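Local coordinates for protein beta-lactamase (Sphaerobacter thermophilus, PDB 4EWF) that probably hydrolyses the ring of beta-lactam compounds to substituted beta-amino acids, as a member of the class A beta-lactamase family, at residues I9-E22 and I32-G44. Numbering follows the deposited sequence.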
loop_
_atom_site.group_PDB
_atom_site.type_symbol
_atom_site.label_atom_id
_atom_site.label_comp_id
_atom_site.label_asym_id
_atom_site.label_seq_id
_atom_site.Cartn_x
_atom_site.Cartn_y
_atom_site.Cartn_z
ATOM N N ILE A 9 15.889 16.244 -13.483
ATOM C CA ILE A 9 15.323 14.918 -13.744
ATOM C C ILE A 9 14.614 14.797 -15.093
ATOM O O ILE A 9 13.765 15.609 -15.431
ATOM C CB ILE A 9 14.341 14.486 -12.623
ATOM C CG1 ILE A 9 15.063 14.442 -11.275
ATOM C CG2 ILE A 9 13.736 13.131 -12.940
ATOM C CD1 ILE A 9 14.130 14.274 -10.095
ATOM N N ASP A 10 14.975 13.767 -15.852
ATOM C CA ASP A 10 14.297 13.428 -17.100
ATOM C C ASP A 10 13.241 12.359 -16.796
ATOM O O ASP A 10 13.592 11.211 -16.520
ATOM C CB ASP A 10 15.343 12.891 -18.101
ATOM C CG ASP A 10 14.761 12.574 -19.485
ATOM O OD1 ASP A 10 13.531 12.499 -19.630
ATOM O OD2 ASP A 10 15.550 12.367 -20.440
ATOM N N TRP A 11 11.954 12.726 -16.854
ATOM C CA TRP A 11 10.864 11.789 -16.583
ATOM C C TRP A 11 10.343 11.057 -17.822
ATOM O O TRP A 11 9.393 10.289 -17.720
ATOM C CB TRP A 11 9.669 12.491 -15.916
ATOM C CG TRP A 11 9.938 13.041 -14.551
ATOM C CD1 TRP A 11 10.118 14.358 -14.211
ATOM C CD2 TRP A 11 10.057 12.293 -13.336
ATOM N NE1 TRP A 11 10.334 14.466 -12.859
ATOM C CE2 TRP A 11 10.293 13.212 -12.296
ATOM C CE3 TRP A 11 9.972 10.926 -13.025
ATOM C CZ2 TRP A 11 10.455 12.817 -10.963
ATOM C CZ3 TRP A 11 10.134 10.531 -11.698
ATOM C CH2 TRP A 11 10.372 11.479 -10.685
ATOM N N SER A 12 10.941 11.300 -18.983
ATOM C CA SER A 12 10.431 10.712 -20.224
ATOM C C SER A 12 10.337 9.183 -20.187
ATOM O O SER A 12 9.439 8.606 -20.796
ATOM C CB SER A 12 11.260 11.167 -21.438
ATOM O OG SER A 12 12.566 10.628 -21.390
ATOM N N GLY A 13 11.255 8.524 -19.480
ATOM C CA GLY A 13 11.219 7.073 -19.374
ATOM C C GLY A 13 10.047 6.605 -18.528
ATOM O O GLY A 13 9.384 5.621 -18.846
ATOM N N VAL A 14 9.778 7.321 -17.442
ATOM C CA VAL A 14 8.613 7.029 -16.625
ATOM C C VAL A 14 7.317 7.246 -17.436
ATOM O O VAL A 14 6.412 6.408 -17.422
ATOM C CB VAL A 14 8.601 7.903 -15.353
ATOM C CG1 VAL A 14 7.341 7.622 -14.519
ATOM C CG2 VAL A 14 9.871 7.669 -14.547
ATOM N N ALA A 15 7.248 8.361 -18.160
ATOM C CA ALA A 15 6.091 8.624 -19.017
ATOM C C ALA A 15 5.916 7.529 -20.084
ATOM O O ALA A 15 4.798 7.092 -20.339
ATOM C CB ALA A 15 6.185 10.002 -19.652
ATOM N N ALA A 16 7.019 7.088 -20.698
ATOM C CA ALA A 16 6.954 5.995 -21.677
ATOM C C ALA A 16 6.436 4.692 -21.073
ATOM O O ALA A 16 5.677 3.968 -21.721
ATOM C CB ALA A 16 8.328 5.753 -22.333
ATOM N N ALA A 17 6.875 4.374 -19.854
ATOM C CA ALA A 17 6.414 3.168 -19.170
ATOM C C ALA A 17 4.905 3.244 -18.921
ATOM O O ALA A 17 4.171 2.256 -19.064
ATOM C CB ALA A 17 7.166 2.988 -17.840
ATOM N N VAL A 18 4.448 4.425 -18.527
ATOM C CA VAL A 18 3.027 4.645 -18.293
ATOM C C VAL A 18 2.250 4.471 -19.595
ATOM O O VAL A 18 1.246 3.764 -19.635
ATOM C CB VAL A 18 2.760 6.049 -17.682
ATOM C CG1 VAL A 18 1.254 6.396 -17.688
ATOM C CG2 VAL A 18 3.305 6.115 -16.263
ATOM N N ALA A 19 2.739 5.094 -20.665
ATOM C CA ALA A 19 2.050 5.038 -21.950
ATOM C C ALA A 19 1.929 3.596 -22.436
ATOM O O ALA A 19 0.889 3.201 -22.950
ATOM C CB ALA A 19 2.767 5.905 -22.998
ATOM N N ALA A 20 2.990 2.808 -22.263
ATOM C CA ALA A 20 2.954 1.418 -22.672
ATOM C C ALA A 20 1.943 0.628 -21.835
ATOM O O ALA A 20 1.289 -0.273 -22.339
ATOM C CB ALA A 20 4.338 0.785 -22.566
ATOM N N ALA A 21 1.838 0.951 -20.552
ATOM C CA ALA A 21 0.919 0.233 -19.684
ATOM C C ALA A 21 -0.530 0.507 -20.109
ATOM O O ALA A 21 -1.397 -0.356 -20.004
ATOM C CB ALA A 21 1.150 0.625 -18.225
ATOM N N GLU A 22 -0.781 1.713 -20.596
ATOM C CA GLU A 22 -2.137 2.128 -20.961
ATOM C C GLU A 22 -2.508 1.829 -22.412
ATOM O O GLU A 22 -3.649 2.064 -22.835
ATOM C CB GLU A 22 -2.320 3.622 -20.693
ATOM C CG GLU A 22 -2.179 4.000 -19.236
ATOM C CD GLU A 22 -2.462 5.470 -18.987
ATOM O OE1 GLU A 22 -2.145 6.300 -19.871
ATOM O OE2 GLU A 22 -3.013 5.802 -17.907
ATOM N N ILE A 32 4.920 9.816 -7.863
ATOM C CA ILE A 32 6.226 9.313 -7.499
ATOM C C ILE A 32 7.038 10.483 -7.014
ATOM O O ILE A 32 7.185 11.476 -7.722
ATOM C CB ILE A 32 6.913 8.647 -8.709
ATOM C CG1 ILE A 32 6.126 7.401 -9.139
ATOM C CG2 ILE A 32 8.392 8.327 -8.388
ATOM C CD1 ILE A 32 6.462 6.894 -10.535
ATOM N N VAL A 33 7.544 10.392 -5.795
ATOM C CA VAL A 33 8.266 11.518 -5.236
ATOM C C VAL A 33 9.750 11.225 -5.142
ATOM O O VAL A 33 10.157 10.291 -4.461
ATOM C CB VAL A 33 7.738 11.892 -3.838
ATOM C CG1 VAL A 33 8.400 13.181 -3.362
ATOM C CG2 VAL A 33 6.209 12.035 -3.871
ATOM N N ALA A 34 10.559 12.035 -5.826
ATOM C CA ALA A 34 12.005 11.861 -5.811
ATOM C C ALA A 34 12.571 12.296 -4.471
ATOM O O ALA A 34 11.944 13.072 -3.750
ATOM C CB ALA A 34 12.653 12.679 -6.945
ATOM N N PRO A 35 13.770 11.807 -4.140
ATOM C CA PRO A 35 14.498 12.216 -2.942
ATOM C C PRO A 35 14.444 13.726 -2.725
ATOM O O PRO A 35 14.160 14.180 -1.615
ATOM C CB PRO A 35 15.922 11.778 -3.253
ATOM C CG PRO A 35 15.738 10.551 -4.060
ATOM C CD PRO A 35 14.513 10.794 -4.905
ATOM N N GLY A 36 14.698 14.503 -3.764
ATOM C CA GLY A 36 14.610 15.947 -3.608
ATOM C C GLY A 36 13.246 16.508 -3.203
ATOM O O GLY A 36 13.161 17.601 -2.648
ATOM N N GLY A 37 12.178 15.766 -3.484
ATOM C CA GLY A 37 10.825 16.268 -3.297
ATOM C C GLY A 37 10.128 16.508 -4.630
ATOM O O GLY A 37 8.901 16.690 -4.682
ATOM N N GLU A 38 10.908 16.512 -5.716
ATOM C CA GLU A 38 10.325 16.655 -7.047
ATOM C C GLU A 38 9.376 15.494 -7.362
ATOM O O GLU A 38 9.689 14.331 -7.118
ATOM C CB GLU A 38 11.383 16.787 -8.148
ATOM C CG GLU A 38 10.703 17.006 -9.498
ATOM C CD GLU A 38 11.661 17.229 -10.648
ATOM O OE1 GLU A 38 11.245 16.966 -11.796
ATOM O OE2 GLU A 38 12.807 17.677 -10.412
ATOM N N THR A 39 8.218 15.813 -7.923
ATOM C CA THR A 39 7.147 14.825 -7.997
ATOM C C THR A 39 6.624 14.593 -9.411
ATOM O O THR A 39 6.238 15.532 -10.117
ATOM C CB THR A 39 5.992 15.218 -7.043
ATOM O OG1 THR A 39 6.503 15.257 -5.703
ATOM C CG2 THR A 39 4.847 14.204 -7.121
ATOM N N PHE A 40 6.640 13.339 -9.835
ATOM C CA PHE A 40 5.992 12.964 -11.086
ATOM C C PHE A 40 4.539 12.570 -10.783
ATOM O O PHE A 40 4.275 11.792 -9.855
ATOM C CB PHE A 40 6.714 11.777 -11.711
ATOM C CG PHE A 40 6.004 11.194 -12.905
ATOM C CD1 PHE A 40 6.307 11.632 -14.190
ATOM C CD2 PHE A 40 5.047 10.201 -12.740
ATOM C CE1 PHE A 40 5.650 11.094 -15.293
ATOM C CE2 PHE A 40 4.391 9.649 -13.829
ATOM C CZ PHE A 40 4.686 10.094 -15.104
ATOM N N ARG A 41 3.610 13.097 -11.574
ATOM C CA ARG A 41 2.190 12.806 -11.422
ATOM C C ARG A 41 1.580 12.469 -12.780
ATOM O O ARG A 41 1.770 13.193 -13.767
ATOM C CB ARG A 41 1.436 14.010 -10.823
ATOM C CG ARG A 41 1.796 14.344 -9.385
ATOM C CD ARG A 41 0.826 15.374 -8.761
ATOM N NE ARG A 41 1.478 16.101 -7.670
ATOM C CZ ARG A 41 1.431 15.733 -6.393
ATOM N NH1 ARG A 41 0.748 14.658 -6.034
ATOM N NH2 ARG A 41 2.060 16.444 -5.470
ATOM N N HIS A 42 0.849 11.364 -12.818
ATOM C CA HIS A 42 0.022 11.011 -13.958
ATOM C C HIS A 42 -1.303 10.520 -13.391
ATOM O O HIS A 42 -1.336 9.511 -12.663
ATOM C CB HIS A 42 0.687 9.900 -14.776
ATOM C CG HIS A 42 -0.158 9.393 -15.899
ATOM N ND1 HIS A 42 -0.167 9.984 -17.146
ATOM C CD2 HIS A 42 -1.027 8.355 -15.962
ATOM C CE1 HIS A 42 -1.004 9.326 -17.930
ATOM N NE2 HIS A 42 -1.543 8.340 -17.234
ATOM N N ASN A 43 -2.385 11.235 -13.695
ATOM C CA ASN A 43 -3.702 10.919 -13.110
ATOM C C ASN A 43 -3.587 10.873 -11.593
ATOM O O ASN A 43 -4.162 10.000 -10.926
ATOM C CB ASN A 43 -4.218 9.571 -13.621
ATOM C CG ASN A 43 -4.716 9.635 -15.044
ATOM O OD1 ASN A 43 -5.199 10.667 -15.488
ATOM N ND2 ASN A 43 -4.613 8.519 -15.768
ATOM N N GLY A 44 -2.807 11.802 -11.053
ATOM C CA GLY A 44 -2.465 11.779 -9.646
ATOM C C GLY A 44 -3.661 11.946 -8.748
ATOM O O GLY A 44 -3.651 11.434 -7.621
HETATM O O HOH W 1 15.007 18.130 -11.688
HETATM O O HOH W 2 12.288 17.446 -14.162
#
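The carboxylate of E38 grips the chain ahead of helix 12-22 through one ring and two waters. W11 NE1 donates to E38 OE1 over 2.9 Å. The bond is fairly straight. The oxygen lies near the indole plane, but the N-H meets it from above the carboxylate plane. One water bridges I9 N to E38 OE2, and a second bridges I9 O to E38 OE1. Both carboxylate oxygens are thus held, which fixes the rotation of the group. I9 CD1 packs on the methyl of A34, 3.8 Å from A34 CB.

The indole of W11 is sandwiched. F40 CB sits over one face, 3.5 Å from the centroid of the six-membered ring, and I9 CG2 lies over the other. The W11 and F40 rings themselves meet obliquely, with planes at 39°. V14 CG1 makes a CH-pi contact over the centre of the F40 ring.

These residues join the N-terminal helix to strand 39-42, an outermost strand of the five-stranded antiparallel sheet of the alpha/beta sandwich. Helix 12-22 and strand 39-42 run in roughly the same direction, 23° apart. The axes of these two short segments come within 10.2 Å of each other. F40 and H42 alternate with R41 along the strand, so both point at the helix. I32 CD1, on the neighbouring strand 27-33, touches V14 CG1 at 4.1 Å; I32 also touches I259 of helix 249-266.

Further along, V18 CG1 lies over the face of the H42 imidazole. With chi1 at 169°, this branch is swung away from the V18 nitrogen and onto the ring. H42 NE2 donates to E22 OE2 over 3.0 Å, with the oxygen near the imidazole plane. E22 OE2 also accepts from V28 N, and N43 ND2 donates to V28 O.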